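PDB 2H0A: transcriptional regulator from Thermus thermophilus, which probably acts as a CcpA-like transcriptional repressor of the LacI/GalR family, with a core resembling periplasmic binding proteins that would sense an effector. Local coordinates for residues 22-27 against 243-248; 106-111 against 211-216; 197-200 against 204-207. All blocks are in the same frame, centred on the assembly; numbering follows the deposited sequence.

Contact 1. Residues 22-27 against 243-248; sequences EGVLLE and LLLERM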
loop_
_atom_site.group_PDB
_atom_site.type_symbol
_atom_site.label_atom_id
_atom_site.label_comp_id
_atom_site.label_asym_id
_atom_site.label_seq_id
_atom_site.Cartn_x
_atom_site.Cartn_y
_atom_site.Cartn_z
ATOM N N GLU A 22 -0.084 -13.910 -18.837
ATOM C CA GLU A 22 -1.290 -13.949 -19.659
ATOM C C GLU A 22 -0.908 -14.044 -21.122
ATOM O O GLU A 22 -1.410 -14.890 -21.857
ATOM C CB GLU A 22 -2.132 -12.691 -19.448
ATOM C CG GLU A 22 -2.654 -12.525 -18.030
ATOM C CD GLU A 22 -3.691 -11.415 -17.918
ATOM O OE1 GLU A 22 -3.404 -10.277 -18.356
ATOM O OE2 GLU A 22 -4.794 -11.678 -17.386
ATOM N N GLY A 23 -0.017 -13.155 -21.541
ATOM C CA GLY A 23 0.427 -13.164 -22.918
ATOM C C GLY A 23 0.750 -14.572 -23.363
ATOM O O GLY A 23 0.366 -14.988 -24.457
ATOM N N VAL A 24 1.447 -15.313 -22.509
ATOM C CA VAL A 24 1.820 -16.679 -22.836
ATOM C C VAL A 24 0.666 -17.661 -22.687
ATOM O O VAL A 24 0.171 -18.184 -23.680
ATOM C CB VAL A 24 3.014 -17.147 -21.971
ATOM C CG1 VAL A 24 3.298 -18.623 -22.196
ATOM C CG2 VAL A 24 4.238 -16.336 -22.322
ATOM N N LEU A 25 0.215 -17.880 -21.457
ATOM C CA LEU A 25 -0.855 -18.834 -21.189
ATOM C C LEU A 25 -2.099 -18.756 -22.070
ATOM O O LEU A 25 -2.625 -19.792 -22.473
ATOM C CB LEU A 25 -1.258 -18.754 -19.720
ATOM C CG LEU A 25 -0.204 -19.290 -18.756
ATOM C CD1 LEU A 25 -0.731 -19.176 -17.336
ATOM C CD2 LEU A 25 0.128 -20.742 -19.094
ATOM N N LEU A 26 -2.565 -17.546 -22.375
ATOM C CA LEU A 26 -3.756 -17.392 -23.204
ATOM C C LEU A 26 -3.518 -17.756 -24.663
ATOM O O LEU A 26 -4.460 -17.919 -25.428
ATOM C CB LEU A 26 -4.309 -15.967 -23.117
ATOM C CG LEU A 26 -4.675 -15.431 -21.724
ATOM C CD1 LEU A 26 -5.285 -14.045 -21.889
ATOM C CD2 LEU A 26 -5.651 -16.357 -21.002
ATOM N N GLU A 27 -2.260 -17.870 -25.059
ATOM C CA GLU A 27 -1.936 -18.253 -26.427
ATOM C C GLU A 27 -2.127 -19.765 -26.558
ATOM O O GLU A 27 -2.418 -20.277 -27.635
ATOM C CB GLU A 27 -0.481 -17.887 -26.745
ATOM C CG GLU A 27 0.024 -18.441 -28.070
ATOM C CD GLU A 27 -0.168 -17.478 -29.219
ATOM O OE1 GLU A 27 0.516 -16.432 -29.225
ATOM O OE2 GLU A 27 -0.997 -17.762 -30.111
ATOM N N LEU A 243 7.601 -22.585 -18.638
ATOM C CA LEU A 243 8.101 -23.701 -17.843
ATOM C C LEU A 243 6.924 -24.479 -17.301
ATOM O O LEU A 243 6.912 -25.706 -17.345
ATOM C CB LEU A 243 8.953 -23.205 -16.668
ATOM C CG LEU A 243 10.320 -22.580 -16.956
ATOM C CD1 LEU A 243 10.826 -21.878 -15.718
ATOM C CD2 LEU A 243 11.297 -23.648 -17.398
ATOM N N LEU A 244 5.933 -23.750 -16.794
ATOM C CA LEU A 244 4.733 -24.357 -16.230
ATOM C C LEU A 244 4.052 -25.255 -17.252
ATOM O O LEU A 244 3.695 -26.391 -16.941
ATOM C CB LEU A 244 3.759 -23.272 -15.773
ATOM C CG LEU A 244 2.527 -23.768 -15.018
ATOM C CD1 LEU A 244 2.950 -24.414 -13.715
ATOM C CD2 LEU A 244 1.595 -22.608 -14.758
ATOM N N LEU A 245 3.873 -24.728 -18.462
ATOM C CA LEU A 245 3.252 -25.457 -19.564
ATOM C C LEU A 245 4.003 -26.738 -19.832
ATOM O O LEU A 245 3.414 -27.818 -19.913
ATOM C CB LEU A 245 3.275 -24.631 -20.843
ATOM C CG LEU A 245 2.164 -23.621 -21.105
ATOM C CD1 LEU A 245 2.433 -22.944 -22.440
ATOM C CD2 LEU A 245 0.808 -24.329 -21.127
ATOM N N GLU A 246 5.316 -26.605 -19.991
ATOM C CA GLU A 246 6.162 -27.756 -20.258
ATOM C C GLU A 246 5.874 -28.812 -19.210
ATOM O O GLU A 246 5.709 -29.986 -19.523
ATOM C CB GLU A 246 7.635 -27.344 -20.221
ATOM C CG GLU A 246 8.113 -26.677 -21.503
ATOM C CD GLU A 246 9.326 -25.785 -21.297
ATOM O OE1 GLU A 246 10.059 -25.972 -20.305
ATOM O OE2 GLU A 246 9.552 -24.892 -22.138
ATOM N N ARG A 247 5.786 -28.378 -17.962
ATOM C CA ARG A 247 5.522 -29.290 -16.870
ATOM C C ARG A 247 4.078 -29.809 -16.909
ATOM O O ARG A 247 3.832 -30.996 -16.690
ATOM C CB ARG A 247 5.803 -28.589 -15.541
ATOM C CG ARG A 247 6.662 -29.408 -14.604
ATOM C CD ARG A 247 8.141 -29.053 -14.684
ATOM N NE ARG A 247 8.969 -30.216 -14.369
ATOM C CZ ARG A 247 10.187 -30.164 -13.842
ATOM N NH1 ARG A 247 10.755 -29.007 -13.550
ATOM N NH2 ARG A 247 10.845 -31.284 -13.606
ATOM N N MET A 248 3.126 -28.922 -17.189
ATOM C CA MET A 248 1.728 -29.333 -17.248
ATOM C C MET A 248 1.510 -30.276 -18.419
ATOM O O MET A 248 0.567 -31.066 -18.425
ATOM C CB MET A 248 0.793 -28.120 -17.375
ATOM C CG MET A 248 0.711 -27.243 -16.120
ATOM S SD MET A 248 -0.661 -26.054 -16.114
ATOM C CE MET A 248 -0.362 -25.127 -17.611
#

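Contact 2. Residues 106-111 against 211-216; sequences GAYLAR and RVLGFD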
loop_
_atom_site.group_PDB
_atom_site.type_symbol
_atom_site.label_atom_id
_atom_site.label_comp_id
_atom_site.label_asym_id
_atom_site.label_seq_id
_atom_site.Cartn_x
_atom_site.Cartn_y
_atom_site.Cartn_z
ATOM N N GLY A 106 25.774 1.101 -8.762
ATOM C CA GLY A 106 26.919 1.661 -8.064
ATOM C C GLY A 106 28.004 2.167 -9.001
ATOM O O GLY A 106 28.434 3.324 -8.906
ATOM N N ALA A 107 28.449 1.295 -9.905
ATOM C CA ALA A 107 29.483 1.634 -10.872
ATOM C C ALA A 107 29.055 2.791 -11.752
ATOM O O ALA A 107 29.888 3.536 -12.253
ATOM C CB ALA A 107 29.805 0.428 -11.734
ATOM N N TYR A 108 27.750 2.944 -11.940
ATOM C CA TYR A 108 27.240 4.011 -12.781
ATOM C C TYR A 108 27.243 5.358 -12.075
ATOM O O TYR A 108 27.759 6.344 -12.609
ATOM C CB TYR A 108 25.820 3.689 -13.255
ATOM C CG TYR A 108 25.230 4.781 -14.120
ATOM C CD1 TYR A 108 25.788 5.083 -15.362
ATOM C CD2 TYR A 108 24.115 5.515 -13.700
ATOM C CE1 TYR A 108 25.254 6.085 -16.171
ATOM C CE2 TYR A 108 23.565 6.521 -14.500
ATOM C CZ TYR A 108 24.144 6.800 -15.738
ATOM O OH TYR A 108 23.631 7.784 -16.548
ATOM N N LEU A 109 26.649 5.396 -10.883
ATOM C CA LEU A 109 26.564 6.616 -10.089
ATOM C C LEU A 109 27.950 7.073 -9.671
ATOM O O LEU A 109 28.194 8.262 -9.468
ATOM C CB LEU A 109 25.706 6.367 -8.855
ATOM C CG LEU A 109 24.332 7.033 -8.798
ATOM C CD1 LEU A 109 23.708 7.085 -10.170
ATOM C CD2 LEU A 109 23.456 6.269 -7.819
ATOM N N ALA A 110 28.856 6.109 -9.551
ATOM C CA ALA A 110 30.232 6.377 -9.178
ATOM C C ALA A 110 30.943 7.244 -10.215
ATOM O O ALA A 110 32.105 7.588 -10.047
ATOM C CB ALA A 110 30.969 5.069 -9.017
ATOM N N ARG A 111 30.250 7.609 -11.281
ATOM C CA ARG A 111 30.873 8.404 -12.326
ATOM C C ARG A 111 30.419 9.855 -12.287
ATOM O O ARG A 111 30.690 10.617 -13.216
ATOM C CB ARG A 111 30.539 7.799 -13.687
ATOM C CG ARG A 111 30.764 6.292 -13.773
ATOM C CD ARG A 111 30.258 5.740 -15.089
ATOM N NE ARG A 111 30.932 6.389 -16.206
ATOM C CZ ARG A 111 30.459 6.440 -17.445
ATOM N NH1 ARG A 111 29.295 5.876 -17.737
ATOM N NH2 ARG A 111 31.149 7.069 -18.388
ATOM N N ARG A 211 20.516 13.594 -9.114
ATOM C CA ARG A 211 20.455 12.745 -10.278
ATOM C C ARG A 211 19.746 11.568 -9.653
ATOM O O ARG A 211 20.117 11.132 -8.570
ATOM C CB ARG A 211 21.865 12.382 -10.734
ATOM C CG ARG A 211 22.671 13.576 -11.183
ATOM C CD ARG A 211 23.990 13.137 -11.746
ATOM N NE ARG A 211 24.359 13.909 -12.930
ATOM C CZ ARG A 211 25.192 14.946 -12.936
ATOM N NH1 ARG A 211 25.765 15.360 -11.813
ATOM N NH2 ARG A 211 25.458 15.566 -14.075
ATOM N N VAL A 212 18.701 11.078 -10.301
ATOM C CA VAL A 212 17.945 9.978 -9.738
ATOM C C VAL A 212 18.044 8.721 -10.574
ATOM O O VAL A 212 17.878 8.742 -11.794
ATOM C CB VAL A 212 16.453 10.365 -9.550
ATOM C CG1 VAL A 212 15.738 9.265 -8.807
ATOM C CG2 VAL A 212 16.336 11.663 -8.763
ATOM N N LEU A 213 18.330 7.624 -9.889
ATOM C CA LEU A 213 18.454 6.328 -10.520
ATOM C C LEU A 213 17.524 5.366 -9.808
ATOM O O LEU A 213 17.739 5.046 -8.640
ATOM C CB LEU A 213 19.891 5.823 -10.409
ATOM C CG LEU A 213 20.176 4.456 -11.029
ATOM C CD1 LEU A 213 19.848 4.475 -12.515
ATOM C CD2 LEU A 213 21.640 4.107 -10.822
ATOM N N GLY A 214 16.486 4.922 -10.509
ATOM C CA GLY A 214 15.534 3.990 -9.932
ATOM C C GLY A 214 15.899 2.541 -10.223
ATOM O O GLY A 214 16.966 2.250 -10.751
ATOM N N PHE A 215 15.001 1.630 -9.866
ATOM C CA PHE A 215 15.184 0.199 -10.077
ATOM C C PHE A 215 13.800 -0.235 -10.551
ATOM O O PHE A 215 12.814 0.370 -10.176
ATOM C CB PHE A 215 15.731 -0.449 -8.809
ATOM C CG PHE A 215 16.394 -1.761 -9.043
ATOM C CD1 PHE A 215 15.649 -2.884 -9.389
ATOM C CD2 PHE A 215 17.779 -1.875 -8.936
ATOM C CE1 PHE A 215 16.278 -4.108 -9.625
ATOM C CE2 PHE A 215 18.419 -3.094 -9.171
ATOM C CZ PHE A 215 17.666 -4.213 -9.516
ATOM N N ASP A 216 13.754 -1.274 -11.379
ATOM C CA ASP A 216 12.523 -1.833 -11.953
ATOM C C ASP A 216 12.067 -1.483 -13.368
ATOM O O ASP A 216 11.122 -2.061 -13.877
ATOM C CB ASP A 216 11.258 -1.287 -11.276
ATOM C CG ASP A 216 10.898 -2.024 -9.988
ATOM O OD1 ASP A 216 11.381 -3.155 -9.740
ATOM O OD2 ASP A 216 10.094 -1.468 -9.213
#

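Contact 3. Residues 197-200 against 204-207; sequences EEAV and LTPG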
loop_
_atom_site.group_PDB
_atom_site.type_symbol
_atom_site.label_atom_id
_atom_site.label_comp_id
_atom_site.label_asym_id
_atom_site.label_seq_id
_atom_site.Cartn_x
_atom_site.Cartn_y
_atom_site.Cartn_z
ATOM N N GLU A 197 9.922 14.135 -7.977
ATOM C CA GLU A 197 8.852 15.088 -7.685
ATOM C C GLU A 197 9.257 16.156 -6.679
ATOM O O GLU A 197 9.054 17.347 -6.917
ATOM C CB GLU A 197 7.627 14.342 -7.144
ATOM C CG GLU A 197 6.453 15.242 -6.799
ATOM C CD GLU A 197 5.502 14.605 -5.805
ATOM O OE1 GLU A 197 4.892 13.563 -6.135
ATOM O OE2 GLU A 197 5.374 15.147 -4.687
ATOM N N GLU A 198 9.812 15.724 -5.546
ATOM C CA GLU A 198 10.241 16.653 -4.503
ATOM C C GLU A 198 11.398 17.524 -4.974
ATOM O O GLU A 198 11.552 18.659 -4.535
ATOM C CB GLU A 198 10.667 15.897 -3.242
ATOM C CG GLU A 198 10.954 16.807 -2.043
ATOM C CD GLU A 198 9.693 17.445 -1.452
ATOM O OE1 GLU A 198 8.638 17.445 -2.124
ATOM O OE2 GLU A 198 9.763 17.956 -0.313
ATOM N N ALA A 199 12.230 16.991 -5.852
ATOM C CA ALA A 199 13.332 17.785 -6.349
ATOM C C ALA A 199 12.725 18.956 -7.108
ATOM O O ALA A 199 12.999 20.112 -6.793
ATOM C CB ALA A 199 14.219 16.955 -7.267
ATOM N N VAL A 200 11.886 18.645 -8.097
ATOM C CA VAL A 200 11.230 19.653 -8.929
ATOM C C VAL A 200 10.501 20.703 -8.098
ATOM O O VAL A 200 10.555 21.899 -8.396
ATOM C CB VAL A 200 10.225 19.000 -9.886
ATOM C CG1 VAL A 200 9.503 20.065 -10.692
ATOM C CG2 VAL A 200 10.948 18.040 -10.802
ATOM N N LEU A 204 16.184 22.043 -10.273
ATOM C CA LEU A 204 16.563 21.160 -11.381
ATOM C C LEU A 204 16.685 19.697 -11.020
ATOM O O LEU A 204 17.079 19.355 -9.916
ATOM C CB LEU A 204 17.876 21.623 -12.001
ATOM C CG LEU A 204 17.777 22.282 -13.371
ATOM C CD1 LEU A 204 17.188 21.295 -14.366
ATOM N N THR A 205 16.378 18.837 -11.978
ATOM C CA THR A 205 16.400 17.406 -11.760
ATOM C C THR A 205 17.524 16.634 -12.432
ATOM O O THR A 205 17.993 15.625 -11.909
ATOM C CB THR A 205 15.077 16.814 -12.223
ATOM O OG1 THR A 205 14.011 17.424 -11.488
ATOM C CG2 THR A 205 15.058 15.310 -12.019
ATOM N N PRO A 206 17.961 17.083 -13.607
ATOM C CA PRO A 206 19.036 16.383 -14.308
ATOM C C PRO A 206 20.436 16.526 -13.718
ATOM O O PRO A 206 21.123 15.527 -13.491
ATOM C CB PRO A 206 18.944 16.951 -15.726
ATOM C CG PRO A 206 18.422 18.343 -15.496
ATOM C CD PRO A 206 17.338 18.093 -14.475
ATOM N N GLY A 207 20.869 17.759 -13.480
ATOM C CA GLY A 207 22.201 17.937 -12.947
ATOM C C GLY A 207 22.322 18.805 -11.708
ATOM O O GLY A 207 23.120 18.508 -10.812
#

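Contact 1. Residues 22-27 against 243-248
Val24 O accepts the N-H of Glu27 at 2.8 Å from Glu27 N, and this local backbone bond belongs to the turn whose side chains, Val24 and Leu25, meet Leu245 of helix 233-248. The contact itself is entirely apolar. Leu25 carries most of it: its CD2 methyl lies 4.1 Å from Leu245 CG and only slightly farther from the Leu245 CD2 branch, so one methyl rests against the fork of the other leucine. The two leucines run antiparallel alongside each other and touch along their flanks. Both have CG beside the backbone N and opposite the carbonyl carbon, with chi1 -70° in Leu25 and -85° in Leu245. Val24 adds a looser touch from CG1, which stands 4.4 Å from Leu245 CD1, the other branch of the same leucine. Leu245 is thus met on one methyl by Leu25 and on the other by Val24. The nearest CA atoms, those of Leu25 and Leu245, are 8.0 Å apart, and the segments bury 137 Å² in all. Beyond these touches, Val24 and Leu25 also reach Ala241 one turn earlier on helix 233-248, and Leu245 also touches Gln28 and Tyr30, in the loop between helix 12-25 and strand 31-34. Leu25 and Leu244 both touch Ser3 of strand 2-6. Away from the apolar seam, Arg247 makes a salt bridge to Asp92. Two neighbouring helices resting on the parallel strands of one sheet in this way are characteristic of the N-terminal subdomain of the type I periplasmic binding protein fold.

Contact 2. Residues 106-111 against 211-216
Leu213 reaches from strand 210-215 to two consecutive residues of helix 99-109, and nearly all the close packing passes through its CD2 methyl. That atom lies 3.7 Å from Leu109 CD1. It also sits 4.0 Å from Tyr108 CD2, meeting the ring at its edge and near its plane instead of over a face. Leu109 CD1 comes within 4.0 Å of Leu213 CB as well, so the leucine is touched at its base and at its end. With CG anti to the backbone N (chi1 180°), Leu213 extends toward the helix, and both helix residues cross it obliquely. The layout is that of an alpha/beta/alpha sandwich, as in the type I periplasmic binding protein fold: helix 99-109 covers one face of the sheet, while Val212, pointing away from it, packs against Ala192, Val195 and Leu196 of helix 189-200. Tyr108 is further set by an edge-to-face stack with Phe112, and its OH makes a weak hydrogen bond to Glu266. The packing is much looser towards Arg211, which points at the helix yet approaches no closer than 5.6 Å with its side chain and is partly exposed. Ala107 on the helix and Arg111 just beyond its end are exposed and form the solvent side.

Contact 3. Residues 197-200 against 204-207
Thr205 lays its OG1 beside the CG2 methyl of Val200, across the turn that carries the chain out of helix 189-200. Val200 CG2 and Thr205 OG1 meet in a van der Waals touch, 3.2 Å apart. The two side chains cross at a slant. In Thr205, OG1 stands beside the backbone N and opposite the carbonyl carbon (chi1 -59°), a rotation that presents the hydroxyl to the helix. In Val200 the matching branch is CG2, which also lies beside its own backbone N, while CG1 is turned anti to that nitrogen and takes no part. A second, thinner touch comes from Ala199, whose CB points toward the turn and lies 4.3 Å from Thr205 OG1. One oxygen therefore faces two apolar groups, and the interaction is van der Waals in kind. The backbones stay close: Ala199 CA and Thr205 CA are 6.2 Å apart, and Val200 CA and Leu204 CA are 6.1 Å apart, as expected where a chain folds back on itself over a few residues. The segments bury 117 Å². Burial falls off across the contact, for Ala199 is buried and also packs on Leu171 of helix 164-175, whereas Val200 is exposed to solvent. Glu197 and Glu198 both form salt bridges to Arg168 of helix 164-175, tying the two helices together; Glu198 also pairs with Arg201, just past the helix end. The arrangement is the helix-to-strand turn of a beta-alpha-beta crossover, in which helix 189-200 links the neighbouring parallel strands 182-185 and 210-215.

The three contacts are nested along the chain: the 197-200/204-207 turn lies within the span closed by contact 2, and both lie within that closed by contact 1. Contacts 2 and 3 are neighbours, with centres 15 Å apart, joined by helix 189-200 leading into strand 210-215; they touch where Arg211 CG packs 3.4 Å from Pro206 O. Contact 1 lies across the chain's centre, its own centre 35 Å from that of contact 2 and 43 Å from that of contact 3. This separation matches the two-lobed binding-protein architecture, in which helix 233-248 returns late in the chain to pack with helix 12-25 in the N-terminal lobe.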